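Local coordinates for glycosyltransferase Gtf1 (Streptococcus pneumoniae, PDB 4PQG), which is a glycosyltransferase of the GT-B clan with an added extended beta-sheet domain, modelled here with UDP in a pocket, at residues Val70-Ile82 / Phe174-Leu186. Numbering follows the deposited sequence.
Sequences VIWLYNHFTDIKI and FYNEDGTPVYDIL
Tyr74 CB sits over the face of the Phe174 ring, 4.0 Å from its centroid. The two rings are nearly parallel but slid apart. Phe174 and the six-membered ring of Trp72 form an offset edge-to-face pair, the edge being that of Phe174, planes 71° apart, which closes an aromatic cluster. Against Tyr74 also comes Tyr183, whose OH donates a hydrogen bond to Tyr74 O, 2.7 Å away, in the carbonyl plane and on a lone pair; that hydroxyl lies above one face of the Phe174 ring, offset toward its rim. A second grip forms at Asp79. Its CG stands between backbone N and carbonyl carbon (chi1 71°), which brings OD1 to Glu177. The bond from Glu177 N to Asp79 OD1, 2.7 Å, is nearly straight (168°) and uses the syn lone pair. In return Asp79 N donates to Asn176 OD1 at 2.9 Å, so Asp79 twice holds the start of the type I turn Asn176-Gly179. The contact joins edge strand 70-72 of the N-terminal parallel sheet, through the weakly bonded helix 73-76 and the loop after it, to the hairpin of strands 166-175 and 181-188 in the extended antiparallel sheet. Helix 205-215 packs on Phe77, and strand 191-196 on Ile185.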
# COMPACT_ATOMS: atom_id res chain seq x y z
N VAL A 70 14.26 5.30 -1.96
CA VAL A 70 13.85 3.89 -1.99
C VAL A 70 14.99 2.93 -1.68
O VAL A 70 16.04 2.99 -2.32
CB VAL A 70 13.19 3.53 -3.34
CG1 VAL A 70 12.89 2.03 -3.42
CG2 VAL A 70 11.92 4.35 -3.52
N ILE A 71 14.78 2.04 -0.71
CA ILE A 71 15.66 0.89 -0.47
C ILE A 71 14.88 -0.41 -0.63
O ILE A 71 13.80 -0.58 -0.04
CB ILE A 71 16.30 0.93 0.93
CG1 ILE A 71 17.33 2.07 1.01
CG2 ILE A 71 17.00 -0.40 1.22
CD1 ILE A 71 17.92 2.33 2.39
N TRP A 72 15.39 -1.31 -1.47
CA TRP A 72 14.86 -2.65 -1.60
C TRP A 72 15.86 -3.56 -0.97
O TRP A 72 17.05 -3.52 -1.33
CB TRP A 72 14.59 -3.02 -3.06
CG TRP A 72 14.05 -4.43 -3.26
CD1 TRP A 72 13.17 -5.14 -2.43
CD2 TRP A 72 14.36 -5.35 -4.35
NE1 TRP A 72 12.93 -6.39 -2.93
CE2 TRP A 72 13.61 -6.58 -4.08
CE3 TRP A 72 15.16 -5.29 -5.48
CZ2 TRP A 72 13.66 -7.68 -4.93
CZ3 TRP A 72 15.20 -6.40 -6.33
CH2 TRP A 72 14.48 -7.57 -6.05
N LEU A 73 15.42 -4.33 0.02
CA LEU A 73 16.30 -5.22 0.78
C LEU A 73 17.33 -5.98 -0.09
O LEU A 73 18.54 -5.98 0.19
CB LEU A 73 15.47 -6.19 1.63
CG LEU A 73 16.17 -7.40 2.28
CD1 LEU A 73 17.15 -6.97 3.37
CD2 LEU A 73 15.14 -8.39 2.84
N TYR A 74 16.84 -6.63 -1.15
CA TYR A 74 17.69 -7.57 -1.92
C TYR A 74 18.71 -6.86 -2.82
O TYR A 74 19.78 -7.38 -3.11
CB TYR A 74 16.80 -8.55 -2.71
CG TYR A 74 15.98 -9.43 -1.79
CD1 TYR A 74 16.50 -10.64 -1.31
CD2 TYR A 74 14.69 -9.04 -1.36
CE1 TYR A 74 15.76 -11.45 -0.46
CE2 TYR A 74 13.95 -9.83 -0.51
CZ TYR A 74 14.50 -11.03 -0.05
OH TYR A 74 13.82 -11.83 0.82
N ASN A 75 18.37 -5.65 -3.24
CA ASN A 75 19.22 -4.78 -4.07
C ASN A 75 20.32 -4.07 -3.27
O ASN A 75 21.38 -3.72 -3.81
CB ASN A 75 18.31 -3.73 -4.75
CG ASN A 75 19.09 -2.63 -5.42
OD1 ASN A 75 19.15 -1.51 -4.92
ND2 ASN A 75 19.73 -2.95 -6.54
N HIS A 76 20.06 -3.88 -1.97
CA HIS A 76 20.86 -3.02 -1.09
C HIS A 76 22.29 -3.46 -0.94
O HIS A 76 23.19 -2.62 -0.82
CB HIS A 76 20.22 -2.93 0.30
CG HIS A 76 21.02 -2.11 1.29
ND1 HIS A 76 21.10 -0.77 1.23
CD2 HIS A 76 21.77 -2.50 2.40
CE1 HIS A 76 21.87 -0.32 2.25
NE2 HIS A 76 22.27 -1.39 2.96
N PHE A 77 22.49 -4.77 -0.96
CA PHE A 77 23.82 -5.35 -0.86
C PHE A 77 24.61 -5.27 -2.16
O PHE A 77 25.75 -5.73 -2.21
CB PHE A 77 23.71 -6.82 -0.42
CG PHE A 77 23.01 -7.02 0.90
CD1 PHE A 77 23.72 -6.96 2.09
CD2 PHE A 77 21.65 -7.31 0.94
CE1 PHE A 77 23.08 -7.17 3.32
CE2 PHE A 77 21.00 -7.51 2.16
CZ PHE A 77 21.72 -7.45 3.35
N THR A 78 24.01 -4.75 -3.23
CA THR A 78 24.70 -4.64 -4.49
C THR A 78 24.95 -3.16 -4.80
O THR A 78 24.49 -2.27 -4.07
CB THR A 78 23.92 -5.27 -5.67
OG1 THR A 78 22.91 -4.36 -6.14
CG2 THR A 78 23.28 -6.64 -5.27
N ASP A 79 25.64 -2.89 -5.89
CA ASP A 79 25.87 -1.51 -6.30
C ASP A 79 24.96 -1.07 -7.44
O ASP A 79 25.17 0.00 -8.01
CB ASP A 79 27.35 -1.30 -6.65
CG ASP A 79 27.76 -1.99 -7.95
OD1 ASP A 79 26.93 -2.60 -8.67
OD2 ASP A 79 28.96 -1.92 -8.26
N ILE A 80 23.96 -1.88 -7.78
CA ILE A 80 22.96 -1.47 -8.79
C ILE A 80 21.93 -0.55 -8.13
O ILE A 80 21.33 -0.91 -7.10
CB ILE A 80 22.27 -2.68 -9.47
CG1 ILE A 80 23.31 -3.47 -10.28
CG2 ILE A 80 21.06 -2.22 -10.31
CD1 ILE A 80 22.78 -4.69 -11.01
N LYS A 81 21.76 0.64 -8.70
CA LYS A 81 20.87 1.64 -8.13
C LYS A 81 19.41 1.36 -8.50
O LYS A 81 19.14 0.83 -9.58
CB LYS A 81 21.25 3.06 -8.61
CG LYS A 81 22.68 3.49 -8.30
CD LYS A 81 23.03 3.36 -6.83
CE LYS A 81 24.51 3.64 -6.61
NZ LYS A 81 24.99 3.11 -5.31
N ILE A 82 18.50 1.72 -7.60
CA ILE A 82 17.07 1.73 -7.90
C ILE A 82 16.86 2.61 -9.13
O ILE A 82 17.20 3.79 -9.10
CB ILE A 82 16.25 2.28 -6.70
CG1 ILE A 82 16.41 1.38 -5.46
CG2 ILE A 82 14.78 2.43 -7.07
CD1 ILE A 82 15.87 -0.03 -5.63
N PHE A 174 21.98 -12.34 -7.16
CA PHE A 174 21.94 -10.89 -7.37
C PHE A 174 23.31 -10.38 -7.80
O PHE A 174 24.34 -10.84 -7.28
CB PHE A 174 21.40 -10.16 -6.12
CG PHE A 174 19.91 -10.32 -5.93
CD1 PHE A 174 19.03 -9.34 -6.39
CD2 PHE A 174 19.38 -11.48 -5.36
CE1 PHE A 174 17.66 -9.51 -6.27
CE2 PHE A 174 18.01 -11.65 -5.22
CZ PHE A 174 17.15 -10.66 -5.68
N TYR A 175 23.30 -9.43 -8.73
CA TYR A 175 24.52 -8.95 -9.39
C TYR A 175 24.85 -7.49 -9.07
O TYR A 175 23.98 -6.69 -8.67
CB TYR A 175 24.39 -9.07 -10.91
CG TYR A 175 24.14 -10.49 -11.36
CD1 TYR A 175 25.21 -11.35 -11.57
CD2 TYR A 175 22.84 -10.95 -11.58
CE1 TYR A 175 25.00 -12.66 -11.96
CE2 TYR A 175 22.61 -12.26 -11.98
CZ TYR A 175 23.70 -13.11 -12.16
OH TYR A 175 23.49 -14.41 -12.54
N ASN A 176 26.14 -7.18 -9.26
CA ASN A 176 26.60 -5.79 -9.36
C ASN A 176 26.50 -5.29 -10.80
O ASN A 176 26.27 -6.08 -11.72
CB ASN A 176 28.05 -5.67 -8.86
CG ASN A 176 28.15 -5.62 -7.35
OD1 ASN A 176 27.21 -5.25 -6.64
ND2 ASN A 176 29.32 -5.98 -6.83
N GLU A 177 26.70 -3.98 -11.00
CA GLU A 177 26.67 -3.38 -12.34
C GLU A 177 27.55 -4.08 -13.37
O GLU A 177 27.14 -4.24 -14.53
CB GLU A 177 27.07 -1.91 -12.29
CG GLU A 177 26.02 -1.01 -11.66
CD GLU A 177 26.38 0.45 -11.81
OE1 GLU A 177 27.59 0.78 -11.92
OE2 GLU A 177 25.46 1.28 -11.81
N ASP A 178 28.74 -4.51 -12.96
CA ASP A 178 29.71 -5.09 -13.90
C ASP A 178 29.41 -6.54 -14.26
O ASP A 178 30.18 -7.16 -14.98
CB ASP A 178 31.14 -4.95 -13.37
CG ASP A 178 31.37 -5.72 -12.08
OD1 ASP A 178 30.47 -6.47 -11.63
OD2 ASP A 178 32.46 -5.55 -11.49
N GLY A 179 28.30 -7.09 -13.74
CA GLY A 179 27.90 -8.45 -14.07
C GLY A 179 28.43 -9.52 -13.12
O GLY A 179 28.14 -10.71 -13.29
N THR A 180 29.21 -9.12 -12.11
CA THR A 180 29.68 -10.06 -11.11
C THR A 180 28.61 -10.32 -10.05
O THR A 180 27.95 -9.38 -9.60
CB THR A 180 31.01 -9.62 -10.45
OG1 THR A 180 30.85 -8.36 -9.79
CG2 THR A 180 32.11 -9.47 -11.49
N PRO A 181 28.43 -11.59 -9.63
CA PRO A 181 27.45 -11.90 -8.60
C PRO A 181 27.90 -11.41 -7.25
O PRO A 181 29.09 -11.44 -6.97
CB PRO A 181 27.42 -13.44 -8.59
CG PRO A 181 28.75 -13.85 -9.13
CD PRO A 181 29.05 -12.81 -10.20
N VAL A 182 26.96 -10.95 -6.44
CA VAL A 182 27.24 -10.54 -5.08
C VAL A 182 26.87 -11.66 -4.12
O VAL A 182 27.65 -11.99 -3.21
CB VAL A 182 26.45 -9.28 -4.67
CG1 VAL A 182 26.71 -8.93 -3.20
CG2 VAL A 182 26.84 -8.12 -5.56
N TYR A 183 25.69 -12.25 -4.29
CA TYR A 183 25.27 -13.31 -3.39
C TYR A 183 24.25 -14.22 -4.06
O TYR A 183 23.60 -13.80 -5.02
CB TYR A 183 24.73 -12.73 -2.07
CG TYR A 183 23.39 -12.00 -2.16
CD1 TYR A 183 22.19 -12.65 -1.84
CD2 TYR A 183 23.33 -10.66 -2.54
CE1 TYR A 183 20.96 -11.97 -1.88
CE2 TYR A 183 22.12 -9.97 -2.60
CZ TYR A 183 20.94 -10.63 -2.27
OH TYR A 183 19.74 -9.95 -2.32
N ASP A 184 24.13 -15.44 -3.55
CA ASP A 184 23.16 -16.43 -4.06
C ASP A 184 22.18 -16.74 -2.95
O ASP A 184 22.56 -16.79 -1.78
CB ASP A 184 23.85 -17.73 -4.51
CG ASP A 184 25.06 -17.49 -5.40
OD1 ASP A 184 24.90 -16.76 -6.42
OD2 ASP A 184 26.16 -18.04 -5.09
N ILE A 185 20.92 -16.98 -3.30
CA ILE A 185 19.98 -17.45 -2.30
C ILE A 185 19.62 -18.86 -2.73
O ILE A 185 19.17 -19.06 -3.85
CB ILE A 185 18.69 -16.60 -2.20
CG1 ILE A 185 19.04 -15.10 -2.10
CG2 ILE A 185 17.83 -17.09 -1.03
CD1 ILE A 185 17.83 -14.17 -2.29
N LEU A 186 19.87 -19.82 -1.85
CA LEU A 186 19.49 -21.19 -2.14
C LEU A 186 18.05 -21.36 -1.66
O LEU A 186 17.75 -21.08 -0.51
CB LEU A 186 20.45 -22.18 -1.47
CG LEU A 186 21.92 -22.01 -1.90
CD1 LEU A 186 22.76 -23.13 -1.28
CD2 LEU A 186 22.08 -21.99 -3.42
O HOH W 1 28.51 -4.52 -3.84
O HOH W 2 30.03 -3.26 -10.44